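Local coordinates for hypothetical membrane protein (Corynebacterium glutamicum, PDB 6JSD) that binds heme b through an HtaA-family domain of a larger, predicted membrane protein and probably serves in heme uptake, at residues 59-64 with 85-90; 96-101 with 143-148. The protein carries 1 engineered substitution. All blocks are in the same frame, centred on the assembly; numbering follows the deposited sequence. Where two conformers were deposited one is given.

Interaction 1 of 2, residues 59-64 with 85-90; sequences GSINFP and ISFNGN
Gly59 and Phe87 form the tightest part of this contact. Two backbone bonds join them: Gly59 N to Phe87 O at 3.0 Å, and Phe87 N to Gly59 O at 2.9 Å. The Phe87 ring also folds back over the glycine. Its CG sits between the backbone N and the carbonyl carbon (chi1 58°), which swings the ring across the strand gap. Gly59 CA then lies over the ring face, 3.9 Å from its centroid, in a CH-pi contact. At the ring edge, CE1 meets Ile61 CG1 more loosely, 4.5 Å away. Ile61 and Ile85 make the second hydrogen-bonded pair of this antiparallel ladder, with Ile61 N 2.9 Å from Ile85 O. CD1 of Ile85 reaches obliquely to CE2 of the Phe63 ring, 4.1 Å away. These apolar groups belong to a buried sheet face. The other face is polar and partly exposed. There Ser60 and Ser86 form a non-hydrogen-bonded pair, with Ser60 OG beside Ser86 CB at 3.5 Å. The two hydroxyls turn to other partners, Ser60 OG to Glu84 and Ser86 OG to the backbone O of Glu93. Strands 42-53 and 91-101 flank the pair in the sheet. Side chains from strands 113-125 and 159-165 pack on the apolar face, and Ala8 and Ala10 of the second subunit touch Ile61 and Ile85.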
loop_
_atom_site.group_PDB
_atom_site.type_symbol
_atom_site.label_atom_id
_atom_site.label_comp_id
_atom_site.label_asym_id
_atom_site.label_seq_id
_atom_site.Cartn_x
_atom_site.Cartn_y
_atom_site.Cartn_z
ATOM N N GLY A 59 -4.705 0.220 34.242
ATOM C CA GLY A 59 -5.253 -1.089 33.946
ATOM C C GLY A 59 -4.473 -1.808 32.864
ATOM O O GLY A 59 -3.616 -1.233 32.185
ATOM N N SER A 60 -4.796 -3.094 32.722
ATOM C CA SER A 60 -4.247 -3.979 31.695
ATOM C C SER A 60 -5.346 -4.955 31.324
ATOM O O SER A 60 -5.916 -5.604 32.206
ATOM C CB SER A 60 -3.013 -4.740 32.186
ATOM O OG SER A 60 -1.836 -3.980 32.005
ATOM N N ILE A 61 -5.670 -5.015 30.041
ATOM C CA ILE A 61 -6.737 -5.846 29.510
ATOM C C ILE A 61 -6.094 -6.849 28.557
ATOM O O ILE A 61 -5.411 -6.445 27.608
ATOM C CB ILE A 61 -7.779 -5.007 28.756
ATOM C CG1 ILE A 61 -8.099 -3.684 29.498
ATOM C CG2 ILE A 61 -9.005 -5.833 28.477
ATOM C CD1 ILE A 61 -8.702 -3.851 30.850
ATOM N N ASN A 62 -6.332 -8.139 28.788
ATOM C CA ASN A 62 -5.739 -9.202 27.984
ATOM C C ASN A 62 -6.720 -9.783 26.980
ATOM O O ASN A 62 -7.918 -9.882 27.248
ATOM C CB ASN A 62 -5.227 -10.329 28.872
ATOM C CG ASN A 62 -4.028 -9.926 29.640
ATOM O OD1 ASN A 62 -2.990 -9.636 29.055
ATOM N ND2 ASN A 62 -4.153 -9.875 30.960
ATOM N N PHE A 63 -6.183 -10.194 25.808
ATOM C CA PHE A 63 -6.997 -10.776 24.745
ATOM C C PHE A 63 -6.264 -11.955 24.114
ATOM O O PHE A 63 -5.188 -11.766 23.539
ATOM C CB PHE A 63 -7.313 -9.749 23.656
ATOM C CG PHE A 63 -8.002 -8.493 24.152
ATOM C CD1 PHE A 63 -9.379 -8.421 24.208
ATOM C CD2 PHE A 63 -7.263 -7.377 24.523
ATOM C CE1 PHE A 63 -10.017 -7.277 24.637
ATOM C CE2 PHE A 63 -7.894 -6.226 24.958
ATOM C CZ PHE A 63 -9.276 -6.182 25.007
ATOM N N PRO A 64 -6.801 -13.171 24.182
ATOM C CA PRO A 64 -6.176 -14.292 23.459
ATOM C C PRO A 64 -6.381 -14.156 21.955
ATOM O O PRO A 64 -7.012 -13.193 21.507
ATOM C CB PRO A 64 -6.895 -15.521 24.025
ATOM C CG PRO A 64 -8.229 -15.013 24.436
ATOM C CD PRO A 64 -8.011 -13.583 24.910
ATOM N N ILE A 85 -3.719 -4.409 26.068
ATOM C CA ILE A 85 -3.854 -2.961 26.161
ATOM C C ILE A 85 -3.596 -2.573 27.606
ATOM O O ILE A 85 -4.306 -3.028 28.513
ATOM C CB ILE A 85 -5.247 -2.497 25.719
ATOM C CG1 ILE A 85 -5.475 -2.820 24.258
ATOM C CG2 ILE A 85 -5.422 -1.002 25.988
ATOM C CD1 ILE A 85 -6.853 -2.461 23.778
ATOM N N SER A 86 -2.571 -1.757 27.834
ATOM C CA SER A 86 -2.304 -1.232 29.161
ATOM C C SER A 86 -2.496 0.278 29.138
ATOM O O SER A 86 -2.238 0.938 28.130
ATOM C CB SER A 86 -0.895 -1.588 29.646
ATOM O OG SER A 86 0.094 -0.976 28.839
ATOM N N PHE A 87 -2.980 0.821 30.246
ATOM C CA PHE A 87 -3.150 2.262 30.325
ATOM C C PHE A 87 -2.790 2.741 31.716
ATOM O O PHE A 87 -2.929 2.020 32.710
ATOM C CB PHE A 87 -4.574 2.729 29.945
ATOM C CG PHE A 87 -5.673 2.128 30.786
ATOM C CD1 PHE A 87 -6.269 0.934 30.408
ATOM C CD2 PHE A 87 -6.121 2.770 31.936
ATOM C CE1 PHE A 87 -7.274 0.375 31.163
ATOM C CE2 PHE A 87 -7.132 2.218 32.705
ATOM C CZ PHE A 87 -7.715 1.017 32.317
ATOM N N ASN A 88 -2.288 3.967 31.748
ATOM C CA ASN A 88 -1.971 4.673 32.976
ATOM C C ASN A 88 -2.180 6.144 32.668
ATOM O O ASN A 88 -1.472 6.700 31.821
ATOM C CB ASN A 88 -0.537 4.390 33.416
ATOM C CG ASN A 88 -0.231 4.964 34.757
ATOM O OD1 ASN A 88 -0.693 6.049 35.089
ATOM N ND2 ASN A 88 0.537 4.238 35.554
ATOM N N GLY A 89 -3.155 6.763 33.326
ATOM C CA GLY A 89 -3.574 8.078 32.871
ATOM C C GLY A 89 -4.110 7.981 31.457
ATOM O O GLY A 89 -4.741 6.990 31.082
ATOM N N ASN A 90 -3.826 8.998 30.642
ATOM C CA ASN A 90 -4.262 9.029 29.252
ATOM C C ASN A 90 -3.272 8.369 28.297
ATOM O O ASN A 90 -3.476 8.432 27.081
ATOM C CB ASN A 90 -4.514 10.469 28.798
ATOM C CG ASN A 90 -5.985 10.840 28.807
ATOM O OD1 ASN A 90 -6.725 10.487 29.728
ATOM N ND2 ASN A 90 -6.418 11.560 27.777
#

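Interaction 2 of 2, residues 96-101 with 143-148; sequences ADVVSS and SQAFAD
Val98 and Ser100 meet the last turn of helix 140-145 at Ala145. The branch used by Val98 is CG1, which lies 3.9 Å from Ala145 CB and 3.8 Å from Ala145 O. With CG1 anti to the backbone N (chi1 176°), this methyl is the one that reaches the helix end. Ser100 comes closest through its methylene carbon: CB is 3.1 Å from Ala145 O. No hydrogen bond crosses the contact. The hydroxyl of Ser100 instead makes a weak bond to the carbonyl of its neighbour, Ser101 O, at 3.2 Å. Ala147 adds a looser touch, its CB 4.0 Å from Ser101 O. A Schellman motif ends the helix here. Asp148 N bonds to Ser143 O at 2.9 Å, and Ala147 N to Gln144 O, also at 2.9 Å. Ala147 is its C-prime residue and has a positive phi of 60°. This turn sets the place of Ala147 beside the strand and leads the chain into the heme site. Phe149 and Tyr150, both seen to bind heme b, are the next two residues. Ser143 OG bonds to the backbone O of Tyr150, which ties the helix end to that site. Around the first shell, Tyr110 touches both Ser100 and Ala145. Met78 of strand 77-88 packs against Val98 and Phe146. Just before Val98 in the strand, Asp97 forms a salt bridge with Arg112 and a hydrogen bond with Asn82.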
loop_
_atom_site.group_PDB
_atom_site.type_symbol
_atom_site.label_atom_id
_atom_site.label_comp_id
_atom_site.label_asym_id
_atom_site.label_seq_id
_atom_site.Cartn_x
_atom_site.Cartn_y
_atom_site.Cartn_z
ATOM N N ALA A 96 2.232 -7.177 22.374
ATOM C CA ALA A 96 1.836 -8.408 21.696
ATOM C C ALA A 96 3.046 -9.301 21.418
ATOM O O ALA A 96 4.192 -8.848 21.360
ATOM C CB ALA A 96 1.095 -8.109 20.390
ATOM N N ASP A 97 2.756 -10.586 21.234
ATOM C CA ASP A 97 3.729 -11.536 20.711
ATOM C C ASP A 97 3.809 -11.357 19.204
ATOM O O ASP A 97 2.783 -11.443 18.518
ATOM C CB ASP A 97 3.315 -12.960 21.054
ATOM C CG ASP A 97 3.128 -13.167 22.532
ATOM O OD1 ASP A 97 3.748 -12.416 23.314
ATOM O OD2 ASP A 97 2.364 -14.082 22.909
ATOM N N VAL A 98 5.008 -11.105 18.685
ATOM C CA VAL A 98 5.191 -10.768 17.276
ATOM C C VAL A 98 6.208 -11.718 16.658
ATOM O O VAL A 98 7.285 -11.936 17.226
ATOM C CB VAL A 98 5.643 -9.307 17.093
ATOM C CG1 VAL A 98 5.923 -9.022 15.617
ATOM C CG2 VAL A 98 4.588 -8.327 17.649
ATOM N N VAL A 99 5.856 -12.278 15.501
ATOM C CA VAL A 99 6.762 -13.007 14.623
ATOM C C VAL A 99 6.685 -12.333 13.262
ATOM O O VAL A 99 5.589 -12.057 12.765
ATOM C CB VAL A 99 6.394 -14.504 14.524
ATOM C CG1 VAL A 99 7.292 -15.224 13.515
ATOM C CG2 VAL A 99 6.487 -15.174 15.904
ATOM N N SER A 100 7.842 -12.056 12.664
ATOM C CA SER A 100 7.876 -11.346 11.391
ATOM C C SER A 100 8.999 -11.884 10.515
ATOM O O SER A 100 10.017 -12.364 11.018
ATOM C CB SER A 100 8.074 -9.846 11.600
ATOM O OG SER A 100 8.450 -9.221 10.389
ATOM N N SER A 101 8.809 -11.783 9.204
ATOM C CA SER A 101 9.845 -12.100 8.230
ATOM C C SER A 101 10.442 -10.822 7.648
ATOM O O SER A 101 9.783 -9.779 7.580
ATOM C CB SER A 101 9.296 -12.969 7.091
ATOM O OG SER A 101 8.940 -14.261 7.555
ATOM N N SER A 143 9.172 -1.105 16.003
ATOM C CA SER A 143 9.754 -0.827 14.694
ATOM C C SER A 143 10.721 -1.930 14.263
ATOM O O SER A 143 10.731 -2.331 13.092
ATOM C CB SER A 143 10.457 0.529 14.723
ATOM O OG SER A 143 11.022 0.841 13.463
ATOM N N GLN A 144 11.555 -2.421 15.190
ATOM C CA GLN A 144 12.410 -3.568 14.890
ATOM C C GLN A 144 11.582 -4.799 14.525
ATOM O O GLN A 144 11.944 -5.558 13.617
ATOM C CB GLN A 144 13.318 -3.872 16.085
ATOM C CG GLN A 144 14.184 -2.704 16.546
ATOM C CD GLN A 144 15.636 -2.841 16.122
ATOM O OE1 GLN A 144 16.160 -3.951 16.014
ATOM N NE2 GLN A 144 16.293 -1.711 15.878
ATOM N N ALA A 145 10.455 -5.002 15.217
ATOM C CA ALA A 145 9.630 -6.194 15.040
ATOM C C ALA A 145 8.885 -6.216 13.708
ATOM O O ALA A 145 8.372 -7.270 13.321
ATOM C CB ALA A 145 8.628 -6.313 16.194
ATOM N N PHE A 146 8.788 -5.078 13.019
ATOM C CA PHE A 146 8.281 -5.014 11.653
ATOM C C PHE A 146 9.417 -4.967 10.642
ATOM O O PHE A 146 9.251 -4.421 9.548
ATOM C CB PHE A 146 7.366 -3.801 11.464
ATOM C CG PHE A 146 6.015 -3.924 12.135
ATOM C CD1 PHE A 146 5.908 -4.233 13.487
ATOM C CD2 PHE A 146 4.851 -3.688 11.418
ATOM C CE1 PHE A 146 4.667 -4.328 14.107
ATOM C CE2 PHE A 146 3.607 -3.781 12.029
ATOM C CZ PHE A 146 3.517 -4.098 13.377
ATOM N N ALA A 147 10.583 -5.499 11.020
ATOM C CA ALA A 147 11.773 -5.561 10.166
ATOM C C ALA A 147 12.240 -4.177 9.728
ATOM O O ALA A 147 12.822 -4.026 8.651
ATOM C CB ALA A 147 11.541 -6.456 8.945
ATOM N N ASP A 148 11.993 -3.164 10.565
ATOM C CA ASP A 148 12.424 -1.785 10.305
ATOM C C ASP A 148 11.823 -1.228 9.013
ATOM O O ASP A 148 12.446 -0.407 8.329
ATOM C CB ASP A 148 13.953 -1.672 10.278
#

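The two interactions lie in one HtaA domain, with centres about 21 Å apart and nearest atoms about 8 Å apart. They do not touch. Along the chain they come in series: 59-64 with 85-90 closes before 96-101 with 143-148 opens. Strands 77-88 and 91-101 connect them, being consecutive in the chain and neighbours in the same antiparallel sheet. Interaction 1 joins two strands within that sheet, away from the annotated heme residues and within reach of the second subunit. Interaction 2 sets a short helix on the sheet beside the heme-binding residues. One sheet thus carries a subunit-facing region and a heme-side region.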